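Local coordinates for protein alpha-1,2-Mannosidase (Trichoderma reesei, PDB 1HCU) that probably trims alpha-1,2-linked mannose residues from high-mannose N-glycans, as a calcium-dependent hydrolase of glycosyl hydrolase family 47, at residues Q136-A141 with D190-P195; S338-Y343 with Q411-E416; D267-G272 with Q326-F331. One frame throughout, in Å; residues are numbered along the deposited sequence.

From the N terminus, contact 1 comes first, joining helix 127-144 to the end of helix 182-192 and closing a loop of 48 residues that includes several short strands. Contact 3 follows, bringing helix 263-280 against the start of helix 326-344 across 53 residues. Contact 2 then opens further along that same helix and closes on helix 408-425 after another 67 residues. The three loops run in series; none nests in or crosses another. Helix 326-344 thus ties contacts 3 and 2 together, their nearest atoms about 7 Å apart, whereas contacts 1 and 2 lie on opposite sides of the chain's centre, about 39 Å apart between contact centres.

Contact 1: residues Q136-A141 with D190-P195; sequences QAQTLA and DLTGNP
The flat amide of Gln138 lies across a methyl group: CG2 of Thr192 sits over one face of the amide, 3.8 Å from each of CD, OE1 and NE2 of Gln138. A polar group is thus used here for van der Waals packing, and its bonding is done elsewhere, NE2 being hydrogen-bonded to the hydroxyl of Tyr197. Gln138 gets there because CG stands opposite the backbone N (chi1 -180°) and the chain beyond it is extended, carrying the amide straight out from its helix. Gln138 NE2 comes only within 4.3 Å of ND2 of Asn194, a loose approach.

Thr192 is held from its other branch. Its OG1 takes the backbone N-H of Asn194 at 3.1 Å, nearly straight at 162°, which makes an ST turn, and gives its own proton to the carbonyl of Leu188 one turn back. With the hydroxyl gripped twice, the rotation about CA-CB is fixed and CG2 is left to face Gln138. The helix breaks directly afterwards at Gly193, whose positive phi would press a side chain against the carbonyl O of Thr192. Asn194 then turns its OD1 to the backbone N of Gln196, as in an Asx turn, capping the way into the next helix.

Little surface is involved, 104 Å² in all, and the contact lies at the protein surface. Tyr197, at the start of helix 196-209, touches both Thr192 and Ala141, so that helix also borders the contact. Leu134 of helix 127-144 packs on Leu191 and Thr192, while Ala137 and Leu140 face inward onto helix 98-117.

Contact 2: residues S338-Y343 with Q411-E416; sequences SYFGTY and QDLAWE
Leu413 meets Phe340 with three of its parts. Its CB lies over one face of the Phe340 ring, 4.2 Å from the centroid and 12° off the ring normal, a CH-pi contact above the middle of the ring. Further out, the Leu413 methyl CD2 reaches the rim at Phe340 CE2, 3.6 Å away. The backbone joins in too, with Leu413 O 3.4 Å from Phe340 CE1. The ring arrives at this spot because Phe340 CG lies trans to its backbone N (chi1 176°), which sends it straight across to helix 408-425. Ala414, next in sequence, points away from Phe340 and packs on Ile464, and Trp415 turns elsewhere to make a cation-pi contact with Arg15. One helical turn on from Leu413, Glu416 comes back to the interface: its OE1 lies near the plane of the Phe340 ring, 3.9 Å from CZ, with carboxylate and ring planes 69° apart. A carboxylate oxygen at the positively polarised ring edge is probably mildly attractive. Leu398 of helix 393-405 touches both Phe340 and Leu413 and adds to the apolar contact. Were Phe340 cut back to an alanine, Leu413 CB and CD2 would probably lose the ring they pack on and a gap would be likely to open between the two helices. The side chain of Phe340 is about 11 Å from that of Glu393, a predicted active-site residue. Helix-to-helix packing through one large ring here joins two members of the alpha/alpha barrel characteristic of glycosyl hydrolase family 47.

Contact 3: residues D267-G272 with Q326-F331; sequences DRWVLG and QKYIDF
The hydroxyl of Tyr328, hydrogen-bonded to OD1 of Asp274 on helix 263-280, also meets a methyl of Val270, whose CG1 lies 3.3 Å from Tyr328 OH. The bond ties helix 326-344 to helix 263-280, in the alpha/alpha barrel of family 47, and behind it the contact is a T-shaped aromatic pair. Trp269 directs the edge of its six-membered ring at the face of Tyr328, the centroids 5.2 Å apart and the planes at 82°. The leading atom is Trp269 CZ3, 3.9 Å from Tyr328 CD1 and nearer the rim than the ring centre. Although the CA-CB bond of Trp269 does not point at helix 326-344, the indole ends closer to it, since it swings away from the backbone N (chi1 -174°). Both aromatic residues are buried. Leu323 of helix 312-323 touches Val270 and Tyr328, while Leu251 and Ile252 of helix 245-257 pack on Trp269, whose side chain is about 11 Å from that of Asp245, a predicted active-site residue. The Tyr328 ring is sandwiched: on the face opposite the indole, Lys327 CG sits over its centre, 3.7 Å above the plane.

Contact 1: residues Q136-A141 with D190-P195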
ATOM      1  N   GLN A 136      15.503  16.738  -2.751  1.00 15.67           N
ATOM      2  CA  GLN A 136      15.910  15.535  -2.030  1.00 13.85           C
ATOM      3  C   GLN A 136      15.429  14.260  -2.725  1.00 13.66           C
ATOM      4  O   GLN A 136      16.117  13.243  -2.694  1.00 14.21           O
ATOM      5  CB  GLN A 136      15.405  15.590  -0.583  1.00 13.60           C
ATOM      6  CG  GLN A 136      16.225  16.509   0.335  1.00 12.16           C
ATOM      7  CD  GLN A 136      17.525  15.871   0.821  1.00 11.55           C
ATOM      8  OE1 GLN A 136      17.760  15.769   2.024  1.00 16.40           O
ATOM      9  NE2 GLN A 136      18.368  15.446  -0.105  1.00  9.43           N
ATOM     10  N   ALA A 137      14.261  14.321  -3.366  1.00 13.41           N
ATOM     11  CA  ALA A 137      13.715  13.158  -4.069  1.00 13.98           C
ATOM     12  C   ALA A 137      14.623  12.795  -5.244  1.00 14.41           C
ATOM     13  O   ALA A 137      14.937  11.628  -5.467  1.00 15.90           O
ATOM     14  CB  ALA A 137      12.310  13.456  -4.570  1.00 13.09           C
ATOM     15  N   GLN A 138      15.046  13.804  -5.993  1.00 13.76           N
ATOM     16  CA  GLN A 138      15.924  13.573  -7.124  1.00 13.45           C
ATOM     17  C   GLN A 138      17.282  13.054  -6.644  1.00 11.70           C
ATOM     18  O   GLN A 138      17.864  12.168  -7.261  1.00 11.22           O
ATOM     19  CB  GLN A 138      16.082  14.858  -7.926  1.00 13.82           C
ATOM     20  CG  GLN A 138      16.980  14.724  -9.136  1.00 18.79           C
ATOM     21  CD  GLN A 138      16.766  15.845 -10.127  1.00 18.10           C
ATOM     22  OE1 GLN A 138      16.540  16.990  -9.743  1.00 18.78           O
ATOM     23  NE2 GLN A 138      16.841  15.523 -11.412  1.00 19.66           N
ATOM     24  N   THR A 139      17.769  13.580  -5.523  1.00 11.79           N
ATOM     25  CA  THR A 139      19.042  13.126  -4.969  1.00 11.11           C
ATOM     26  C   THR A 139      18.948  11.633  -4.637  1.00 12.55           C
ATOM     27  O   THR A 139      19.850  10.855  -4.967  1.00 15.13           O
ATOM     28  CB  THR A 139      19.426  13.923  -3.685  1.00 11.13           C
ATOM     29  OG1 THR A 139      19.670  15.293  -4.025  1.00 11.42           O
ATOM     30  CG2 THR A 139      20.675  13.340  -3.034  1.00 10.65           C
ATOM     31  N   LEU A 140      17.851  11.239  -3.992  1.00 11.66           N
ATOM     32  CA  LEU A 140      17.624   9.842  -3.626  1.00 10.98           C
ATOM     33  C   LEU A 140      17.587   8.985  -4.890  1.00 11.78           C
ATOM     34  O   LEU A 140      18.268   7.959  -4.992  1.00 11.90           O
ATOM     35  CB  LEU A 140      16.281   9.687  -2.904  1.00  9.15           C
ATOM     36  CG  LEU A 140      16.133   8.713  -1.729  1.00 13.05           C
ATOM     37  CD1 LEU A 140      14.642   8.443  -1.496  1.00 12.47           C
ATOM     38  CD2 LEU A 140      16.867   7.413  -1.989  1.00  9.68           C
ATOM     39  N   ALA A 141      16.777   9.409  -5.853  1.00 11.07           N
ATOM     40  CA  ALA A 141      16.635   8.664  -7.094  1.00 12.49           C
ATOM     41  C   ALA A 141      17.948   8.527  -7.854  1.00 12.24           C
ATOM     42  O   ALA A 141      18.177   7.517  -8.509  1.00 11.99           O
ATOM     43  CB  ALA A 141      15.585   9.317  -7.982  1.00 12.96           C
ATOM     44  N   ASP A 190       8.553  13.977 -14.788  1.00 17.19           N
ATOM     45  CA  ASP A 190       7.649  15.054 -15.155  1.00 19.18           C
ATOM     46  C   ASP A 190       7.902  16.307 -14.320  1.00 20.07           C
ATOM     47  O   ASP A 190       7.785  17.425 -14.816  1.00 20.91           O
ATOM     48  CB  ASP A 190       6.195  14.602 -14.993  1.00 18.33           C
ATOM     49  CG  ASP A 190       5.736  13.692 -16.118  1.00 19.70           C
ATOM     50  OD1 ASP A 190       4.578  13.228 -16.059  1.00 18.20           O
ATOM     51  OD2 ASP A 190       6.524  13.448 -17.059  1.00 19.22           O
ATOM     52  N   LEU A 191       8.257  16.114 -13.056  1.00 20.65           N
ATOM     53  CA  LEU A 191       8.515  17.230 -12.149  1.00 19.96           C
ATOM     54  C   LEU A 191       9.883  17.871 -12.361  1.00 20.18           C
ATOM     55  O   LEU A 191      10.029  19.081 -12.197  1.00 19.35           O
ATOM     56  CB  LEU A 191       8.391  16.748 -10.705  1.00 20.27           C
ATOM     57  CG  LEU A 191       7.246  17.308  -9.856  1.00 23.26           C
ATOM     58  CD1 LEU A 191       6.071  17.721 -10.719  1.00 23.10           C
ATOM     59  CD2 LEU A 191       6.837  16.253  -8.829  1.00 20.53           C
ATOM     60  N   THR A 192      10.873  17.061 -12.735  1.00 19.11           N
ATOM     61  CA  THR A 192      12.241  17.544 -12.950  1.00 20.17           C
ATOM     62  C   THR A 192      12.576  17.890 -14.402  1.00 20.00           C
ATOM     63  O   THR A 192      13.471  18.682 -14.659  1.00 21.25           O
ATOM     64  CB  THR A 192      13.293  16.495 -12.517  1.00 20.00           C
ATOM     65  OG1 THR A 192      13.159  15.331 -13.347  1.00 19.79           O
ATOM     66  CG2 THR A 192      13.110  16.102 -11.053  1.00 17.34           C
ATOM     67  N   GLY A 193      11.883  17.276 -15.350  1.00 19.93           N
ATOM     68  CA  GLY A 193      12.178  17.542 -16.747  1.00 17.82           C
ATOM     69  C   GLY A 193      13.246  16.597 -17.272  1.00 18.48           C
ATOM     70  O   GLY A 193      13.643  16.683 -18.430  1.00 19.60           O
ATOM     71  N   ASN A 194      13.719  15.703 -16.410  1.00 17.79           N
ATOM     72  CA  ASN A 194      14.735  14.721 -16.776  1.00 16.51           C
ATOM     73  C   ASN A 194      14.018  13.394 -17.072  1.00 16.32           C
ATOM     74  O   ASN A 194      13.573  12.705 -16.160  1.00 13.66           O
ATOM     75  CB  ASN A 194      15.724  14.538 -15.620  1.00 15.57           C
ATOM     76  CG  ASN A 194      16.813  13.536 -15.938  1.00 16.30           C
ATOM     77  OD1 ASN A 194      16.796  12.901 -16.988  1.00 17.95           O
ATOM     78  ND2 ASN A 194      17.770  13.390 -15.026  1.00 20.07           N
ATOM     79  N   PRO A 195      13.906  13.026 -18.360  1.00 17.17           N
ATOM     80  CA  PRO A 195      13.249  11.804 -18.840  1.00 16.73           C
ATOM     81  C   PRO A 195      13.858  10.471 -18.402  1.00 17.13           C
ATOM     82  O   PRO A 195      13.179   9.437 -18.432  1.00 16.66           O
ATOM     83  CB  PRO A 195      13.291  11.963 -20.365  1.00 19.09           C
ATOM     84  CG  PRO A 195      13.322  13.441 -20.559  1.00 19.03           C
ATOM     85  CD  PRO A 195      14.313  13.866 -19.500  1.00 18.67           C
TER

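Contact 2: residues S338-Y343 with Q411-E416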
ATOM      1  N   SER A 338     -16.183  -8.795   1.959  1.00 14.11           N
ATOM      2  CA  SER A 338     -15.724 -10.102   2.403  1.00 12.22           C
ATOM      3  C   SER A 338     -14.528 -10.021   3.332  1.00 11.85           C
ATOM      4  O   SER A 338     -14.489 -10.691   4.363  1.00 11.08           O
ATOM      5  CB  SER A 338     -15.390 -10.982   1.199  1.00 12.61           C
ATOM      6  OG  SER A 338     -16.574 -11.446   0.582  1.00 11.39           O
ATOM      7  N   TYR A 339     -13.553  -9.198   2.964  1.00 10.69           N
ATOM      8  CA  TYR A 339     -12.362  -9.043   3.779  1.00 10.07           C
ATOM      9  C   TYR A 339     -12.671  -8.336   5.099  1.00 10.75           C
ATOM     10  O   TYR A 339     -11.974  -8.534   6.094  1.00  7.88           O
ATOM     11  CB  TYR A 339     -11.284  -8.316   2.973  1.00  9.86           C
ATOM     12  CG  TYR A 339     -10.520  -9.258   2.061  1.00  9.40           C
ATOM     13  CD1 TYR A 339      -9.399  -9.933   2.525  1.00  7.86           C
ATOM     14  CD2 TYR A 339     -10.955  -9.521   0.753  1.00  9.19           C
ATOM     15  CE1 TYR A 339      -8.720 -10.846   1.730  1.00  6.90           C
ATOM     16  CE2 TYR A 339     -10.279 -10.440  -0.055  1.00  7.11           C
ATOM     17  CZ  TYR A 339      -9.162 -11.097   0.447  1.00  6.46           C
ATOM     18  OH  TYR A 339      -8.478 -12.011  -0.321  1.00  7.57           O
ATOM     19  N   PHE A 340     -13.726  -7.525   5.124  1.00 11.79           N
ATOM     20  CA  PHE A 340     -14.082  -6.875   6.377  1.00 12.82           C
ATOM     21  C   PHE A 340     -14.649  -7.929   7.325  1.00 11.93           C
ATOM     22  O   PHE A 340     -14.574  -7.786   8.541  1.00 13.78           O
ATOM     23  CB  PHE A 340     -15.118  -5.774   6.172  1.00 12.86           C
ATOM     24  CG  PHE A 340     -15.573  -5.150   7.456  1.00 12.60           C
ATOM     25  CD1 PHE A 340     -14.744  -4.273   8.151  1.00 13.58           C
ATOM     26  CD2 PHE A 340     -16.801  -5.492   8.004  1.00 10.90           C
ATOM     27  CE1 PHE A 340     -15.137  -3.746   9.381  1.00 16.23           C
ATOM     28  CE2 PHE A 340     -17.202  -4.976   9.228  1.00 14.85           C
ATOM     29  CZ  PHE A 340     -16.369  -4.098   9.921  1.00 13.75           C
ATOM     30  N   GLY A 341     -15.206  -8.994   6.752  1.00 13.27           N
ATOM     31  CA  GLY A 341     -15.763 -10.076   7.548  1.00 11.59           C
ATOM     32  C   GLY A 341     -14.703 -10.785   8.381  1.00 11.95           C
ATOM     33  O   GLY A 341     -15.039 -11.478   9.347  1.00 11.25           O
ATOM     34  N   THR A 342     -13.428 -10.633   8.013  1.00  9.78           N
ATOM     35  CA  THR A 342     -12.346 -11.269   8.780  1.00 11.65           C
ATOM     36  C   THR A 342     -11.982 -10.355   9.952  1.00 12.32           C
ATOM     37  O   THR A 342     -11.244 -10.739  10.859  1.00 11.20           O
ATOM     38  CB  THR A 342     -11.071 -11.538   7.921  1.00 10.45           C
ATOM     39  OG1 THR A 342     -10.535 -10.298   7.432  1.00 10.26           O
ATOM     40  CG2 THR A 342     -11.397 -12.458   6.745  1.00  7.56           C
ATOM     41  N   TYR A 343     -12.514  -9.137   9.909  1.00 12.31           N
ATOM     42  CA  TYR A 343     -12.301  -8.148  10.965  1.00 14.70           C
ATOM     43  C   TYR A 343     -13.423  -8.329  11.999  1.00 15.38           C
ATOM     44  O   TYR A 343     -13.178  -8.632  13.166  1.00 14.58           O
ATOM     45  CB  TYR A 343     -12.395  -6.730  10.386  1.00 13.57           C
ATOM     46  CG  TYR A 343     -11.084  -6.029  10.102  1.00 14.56           C
ATOM     47  CD1 TYR A 343     -10.647  -4.987  10.921  1.00 14.06           C
ATOM     48  CD2 TYR A 343     -10.293  -6.381   9.003  1.00 13.61           C
ATOM     49  CE1 TYR A 343      -9.463  -4.310  10.659  1.00 12.11           C
ATOM     50  CE2 TYR A 343      -9.101  -5.711   8.731  1.00 12.95           C
ATOM     51  CZ  TYR A 343      -8.691  -4.675   9.565  1.00 14.75           C
ATOM     52  OH  TYR A 343      -7.511  -4.013   9.325  1.00 12.53           O
ATOM     53  N   GLN A 411     -18.891   3.995   5.917  1.00 14.74           N
ATOM     54  CA  GLN A 411     -18.225   4.784   6.934  1.00 15.00           C
ATOM     55  C   GLN A 411     -18.388   4.081   8.272  1.00 14.40           C
ATOM     56  O   GLN A 411     -17.469   4.077   9.085  1.00 15.12           O
ATOM     57  CB  GLN A 411     -18.831   6.173   7.007  1.00 14.90           C
ATOM     58  CG  GLN A 411     -18.633   6.967   5.755  1.00 17.51           C
ATOM     59  CD  GLN A 411     -19.262   8.323   5.859  1.00 17.92           C
ATOM     60  OE1 GLN A 411     -20.473   8.437   6.039  1.00 20.97           O
ATOM     61  NE2 GLN A 411     -18.449   9.365   5.755  1.00 17.82           N
ATOM     62  N   ASP A 412     -19.552   3.479   8.500  1.00 14.32           N
ATOM     63  CA  ASP A 412     -19.798   2.780   9.763  1.00 16.85           C
ATOM     64  C   ASP A 412     -18.861   1.582   9.903  1.00 15.80           C
ATOM     65  O   ASP A 412     -18.324   1.331  10.982  1.00 17.05           O
ATOM     66  CB  ASP A 412     -21.259   2.319   9.858  1.00 16.53           C
ATOM     67  CG  ASP A 412     -22.239   3.482   9.952  1.00 20.48           C
ATOM     68  OD1 ASP A 412     -23.428   3.284   9.620  1.00 23.69           O
ATOM     69  OD2 ASP A 412     -21.832   4.591  10.361  1.00 20.95           O
ATOM     70  N   LEU A 413     -18.656   0.850   8.813  1.00 14.67           N
ATOM     71  CA  LEU A 413     -17.765  -0.301   8.852  1.00 14.17           C
ATOM     72  C   LEU A 413     -16.342   0.159   9.155  1.00 13.73           C
ATOM     73  O   LEU A 413     -15.668  -0.418  10.004  1.00 14.05           O
ATOM     74  CB  LEU A 413     -17.805  -1.056   7.521  1.00 13.20           C
ATOM     75  CG  LEU A 413     -19.179  -1.623   7.163  1.00 15.15           C
ATOM     76  CD1 LEU A 413     -19.096  -2.319   5.816  1.00 14.91           C
ATOM     77  CD2 LEU A 413     -19.650  -2.587   8.252  1.00 13.64           C
ATOM     78  N   ALA A 414     -15.898   1.209   8.468  1.00 13.24           N
ATOM     79  CA  ALA A 414     -14.556   1.750   8.677  1.00 14.42           C
ATOM     80  C   ALA A 414     -14.393   2.193  10.128  1.00 14.98           C
ATOM     81  O   ALA A 414     -13.352   1.953  10.752  1.00 13.36           O
ATOM     82  CB  ALA A 414     -14.312   2.930   7.745  1.00 11.21           C
ATOM     83  N   TRP A 415     -15.433   2.837  10.651  1.00 15.04           N
ATOM     84  CA  TRP A 415     -15.440   3.325  12.025  1.00 16.69           C
ATOM     85  C   TRP A 415     -15.309   2.143  12.974  1.00 17.91           C
ATOM     86  O   TRP A 415     -14.575   2.203  13.962  1.00 17.92           O
ATOM     87  CB  TRP A 415     -16.741   4.088  12.309  1.00 17.53           C
ATOM     88  CG  TRP A 415     -16.831   4.632  13.697  1.00 19.32           C
ATOM     89  CD1 TRP A 415     -17.819   4.392  14.608  1.00 19.69           C
ATOM     90  CD2 TRP A 415     -15.894   5.504  14.342  1.00 20.06           C
ATOM     91  NE1 TRP A 415     -17.557   5.060  15.780  1.00 20.24           N
ATOM     92  CE2 TRP A 415     -16.381   5.750  15.644  1.00 20.45           C
ATOM     93  CE3 TRP A 415     -14.689   6.104  13.946  1.00 20.69           C
ATOM     94  CZ2 TRP A 415     -15.708   6.570  16.554  1.00 21.91           C
ATOM     95  CZ3 TRP A 415     -14.018   6.922  14.852  1.00 22.33           C
ATOM     96  CH2 TRP A 415     -14.530   7.145  16.142  1.00 21.34           C
ATOM     97  N   GLU A 416     -16.024   1.063  12.677  1.00 18.62           N
ATOM     98  CA  GLU A 416     -15.940  -0.126  13.511  1.00 20.25           C
ATOM     99  C   GLU A 416     -14.516  -0.660  13.430  1.00 19.23           C
ATOM    100  O   GLU A 416     -13.985  -1.170  14.419  1.00 19.59           O
ATOM    101  CB  GLU A 416     -16.930  -1.194  13.039  1.00 22.68           C
ATOM    102  CG  GLU A 416     -18.386  -0.880  13.351  1.00 28.91           C
ATOM    103  CD  GLU A 416     -19.352  -1.801  12.618  1.00 31.98           C
ATOM    104  OE1 GLU A 416     -19.051  -3.012  12.506  1.00 34.94           O
ATOM    105  OE2 GLU A 416     -20.412  -1.314  12.161  1.00 34.93           O
TER

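Contact 3: residues D267-G272 with Q326-F331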
ATOM      1  N   ASP A 267      -4.892  -2.183 -20.477  1.00 10.78           N
ATOM      2  CA  ASP A 267      -5.276  -3.452 -21.096  1.00 10.79           C
ATOM      3  C   ASP A 267      -4.725  -4.646 -20.320  1.00 10.19           C
ATOM      4  O   ASP A 267      -5.416  -5.651 -20.157  1.00 10.59           O
ATOM      5  CB  ASP A 267      -4.801  -3.525 -22.556  1.00  8.35           C
ATOM      6  CG  ASP A 267      -5.655  -2.682 -23.502  1.00 11.77           C
ATOM      7  OD1 ASP A 267      -6.723  -2.180 -23.078  1.00  8.64           O
ATOM      8  OD2 ASP A 267      -5.255  -2.532 -24.680  1.00 10.96           O
ATOM      9  N   ARG A 268      -3.487  -4.546 -19.839  1.00 10.69           N
ATOM     10  CA  ARG A 268      -2.899  -5.651 -19.082  1.00 10.16           C
ATOM     11  C   ARG A 268      -3.640  -5.856 -17.752  1.00  9.35           C
ATOM     12  O   ARG A 268      -3.730  -6.981 -17.246  1.00  8.89           O
ATOM     13  CB  ARG A 268      -1.401  -5.407 -18.838  1.00 10.61           C
ATOM     14  CG  ARG A 268      -0.562  -5.365 -20.117  1.00 10.22           C
ATOM     15  CD  ARG A 268      -0.697  -6.652 -20.941  1.00  8.18           C
ATOM     16  NE  ARG A 268      -0.308  -7.834 -20.182  1.00  8.45           N
ATOM     17  CZ  ARG A 268      -0.294  -9.074 -20.664  1.00  8.32           C
ATOM     18  NH1 ARG A 268      -0.654  -9.312 -21.921  1.00  5.85           N
ATOM     19  NH2 ARG A 268       0.081 -10.080 -19.882  1.00  5.45           N
ATOM     20  N   TRP A 269      -4.172  -4.767 -17.202  1.00  7.38           N
ATOM     21  CA  TRP A 269      -4.929  -4.808 -15.952  1.00  8.46           C
ATOM     22  C   TRP A 269      -6.267  -5.530 -16.170  1.00  9.47           C
ATOM     23  O   TRP A 269      -6.667  -6.384 -15.371  1.00  8.72           O
ATOM     24  CB  TRP A 269      -5.219  -3.380 -15.462  1.00  8.75           C
ATOM     25  CG  TRP A 269      -5.877  -3.331 -14.110  1.00  8.50           C
ATOM     26  CD1 TRP A 269      -5.257  -3.395 -12.901  1.00  6.70           C
ATOM     27  CD2 TRP A 269      -7.285  -3.307 -13.838  1.00  6.47           C
ATOM     28  NE1 TRP A 269      -6.184  -3.423 -11.889  1.00  6.35           N
ATOM     29  CE2 TRP A 269      -7.438  -3.370 -12.434  1.00  5.71           C
ATOM     30  CE3 TRP A 269      -8.430  -3.242 -14.643  1.00  6.38           C
ATOM     31  CZ2 TRP A 269      -8.695  -3.374 -11.811  1.00  3.49           C
ATOM     32  CZ3 TRP A 269      -9.684  -3.245 -14.019  1.00  6.13           C
ATOM     33  CH2 TRP A 269      -9.802  -3.311 -12.617  1.00  2.76           C
ATOM     34  N   VAL A 270      -6.948  -5.175 -17.261  1.00  7.56           N
ATOM     35  CA  VAL A 270      -8.239  -5.765 -17.590  1.00  7.52           C
ATOM     36  C   VAL A 270      -8.152  -7.281 -17.716  1.00  9.11           C
ATOM     37  O   VAL A 270      -9.057  -7.989 -17.273  1.00  8.56           O
ATOM     38  CB  VAL A 270      -8.833  -5.164 -18.903  1.00  8.83           C
ATOM     39  CG1 VAL A 270     -10.106  -5.909 -19.298  1.00  6.30           C
ATOM     40  CG2 VAL A 270      -9.168  -3.677 -18.692  1.00  5.59           C
ATOM     41  N   LEU A 271      -7.068  -7.773 -18.314  1.00  9.69           N
ATOM     42  CA  LEU A 271      -6.873  -9.213 -18.465  1.00  8.74           C
ATOM     43  C   LEU A 271      -6.722  -9.796 -17.065  1.00  7.95           C
ATOM     44  O   LEU A 271      -7.360 -10.782 -16.712  1.00  6.04           O
ATOM     45  CB  LEU A 271      -5.601  -9.507 -19.266  1.00 11.16           C
ATOM     46  CG  LEU A 271      -5.617  -9.424 -20.790  1.00 13.42           C
ATOM     47  CD1 LEU A 271      -4.194  -9.550 -21.301  1.00 12.45           C
ATOM     48  CD2 LEU A 271      -6.490 -10.531 -21.371  1.00 12.76           C
ATOM     49  N   GLY A 272      -5.848  -9.175 -16.279  1.00  8.98           N
ATOM     50  CA  GLY A 272      -5.638  -9.623 -14.918  1.00  8.55           C
ATOM     51  C   GLY A 272      -6.965  -9.637 -14.177  1.00  7.92           C
ATOM     52  O   GLY A 272      -7.378 -10.677 -13.668  1.00  6.58           O
ATOM     53  N   GLN A 326     -19.280  -1.229 -14.329  1.00 17.57           N
ATOM     54  CA  GLN A 326     -19.934  -1.636 -13.085  1.00 17.87           C
ATOM     55  C   GLN A 326     -19.441  -2.975 -12.542  1.00 16.92           C
ATOM     56  O   GLN A 326     -19.365  -3.162 -11.326  1.00 15.60           O
ATOM     57  CB  GLN A 326     -21.450  -1.729 -13.294  1.00 19.11           C
ATOM     58  CG  GLN A 326     -22.260  -0.627 -12.632  1.00 24.37           C
ATOM     59  CD  GLN A 326     -22.026  -0.520 -11.138  1.00 22.77           C
ATOM     60  OE1 GLN A 326     -21.967  -1.517 -10.438  1.00 28.00           O
ATOM     61  NE2 GLN A 326     -21.915   0.694 -10.647  1.00 27.41           N
ATOM     62  N   LYS A 327     -19.132  -3.902 -13.447  1.00 15.31           N
ATOM     63  CA  LYS A 327     -18.666  -5.225 -13.065  1.00 16.06           C
ATOM     64  C   LYS A 327     -17.483  -5.152 -12.085  1.00 14.99           C
ATOM     65  O   LYS A 327     -17.466  -5.860 -11.075  1.00 11.75           O
ATOM     66  CB  LYS A 327     -18.253  -6.023 -14.309  1.00 18.93           C
ATOM     67  CG  LYS A 327     -17.034  -5.435 -15.006  1.00 24.81           C
ATOM     68  CD  LYS A 327     -16.508  -6.277 -16.174  1.00 28.96           C
ATOM     69  CE  LYS A 327     -17.299  -6.070 -17.466  1.00 31.22           C
ATOM     70  NZ  LYS A 327     -16.559  -6.626 -18.650  1.00 30.03           N
ATOM     71  N   TYR A 328     -16.499  -4.304 -12.390  1.00 12.34           N
ATOM     72  CA  TYR A 328     -15.322  -4.163 -11.535  1.00 12.71           C
ATOM     73  C   TYR A 328     -15.703  -3.513 -10.208  1.00 13.40           C
ATOM     74  O   TYR A 328     -15.152  -3.854  -9.158  1.00 14.02           O
ATOM     75  CB  TYR A 328     -14.234  -3.346 -12.250  1.00 11.27           C
ATOM     76  CG  TYR A 328     -13.747  -3.999 -13.530  1.00 10.88           C
ATOM     77  CD1 TYR A 328     -13.521  -3.244 -14.682  1.00 10.44           C
ATOM     78  CD2 TYR A 328     -13.561  -5.384 -13.605  1.00 11.43           C
ATOM     79  CE1 TYR A 328     -13.130  -3.853 -15.885  1.00 11.53           C
ATOM     80  CE2 TYR A 328     -13.172  -6.000 -14.792  1.00 11.00           C
ATOM     81  CZ  TYR A 328     -12.960  -5.230 -15.929  1.00 12.26           C
ATOM     82  OH  TYR A 328     -12.591  -5.845 -17.109  1.00 15.71           O
ATOM     83  N   ILE A 329     -16.652  -2.588 -10.249  1.00 10.91           N
ATOM     84  CA  ILE A 329     -17.092  -1.950  -9.026  1.00 11.96           C
ATOM     85  C   ILE A 329     -17.818  -2.979  -8.150  1.00 12.23           C
ATOM     86  O   ILE A 329     -17.515  -3.107  -6.962  1.00 13.28           O
ATOM     87  CB  ILE A 329     -18.027  -0.751  -9.317  1.00 13.07           C
ATOM     88  CG1 ILE A 329     -17.248   0.331 -10.090  1.00 12.86           C
ATOM     89  CG2 ILE A 329     -18.589  -0.208  -8.008  1.00  8.40           C
ATOM     90  CD1 ILE A 329     -18.069   1.557 -10.473  1.00 11.13           C
ATOM     91  N   ASP A 330     -18.754  -3.729  -8.730  1.00 11.85           N
ATOM     92  CA  ASP A 330     -19.481  -4.747  -7.969  1.00 12.37           C
ATOM     93  C   ASP A 330     -18.535  -5.756  -7.332  1.00 11.62           C
ATOM     94  O   ASP A 330     -18.691  -6.115  -6.159  1.00 10.64           O
ATOM     95  CB  ASP A 330     -20.464  -5.525  -8.853  1.00 13.48           C
ATOM     96  CG  ASP A 330     -21.571  -4.662  -9.407  1.00 16.03           C
ATOM     97  OD1 ASP A 330     -21.827  -3.575  -8.845  1.00 15.86           O
ATOM     98  OD2 ASP A 330     -22.195  -5.087 -10.404  1.00 18.98           O
ATOM     99  N   PHE A 331     -17.570  -6.231  -8.118  1.00  9.72           N
ATOM    100  CA  PHE A 331     -16.616  -7.210  -7.616  1.00  8.71           C
ATOM    101  C   PHE A 331     -15.780  -6.603  -6.492  1.00  8.72           C
ATOM    102  O   PHE A 331     -15.538  -7.251  -5.481  1.00  9.35           O
ATOM    103  CB  PHE A 331     -15.719  -7.723  -8.755  1.00  7.89           C
ATOM    104  CG  PHE A 331     -14.842  -8.872  -8.355  1.00  7.40           C
ATOM    105  CD1 PHE A 331     -13.491  -8.680  -8.111  1.00  7.79           C
ATOM    106  CD2 PHE A 331     -15.380 -10.140  -8.167  1.00  6.81           C
ATOM    107  CE1 PHE A 331     -12.685  -9.731  -7.681  1.00  8.34           C
ATOM    108  CE2 PHE A 331     -14.582 -11.203  -7.736  1.00  7.14           C
ATOM    109  CZ  PHE A 331     -13.234 -10.998  -7.492  1.00  7.61           C
TER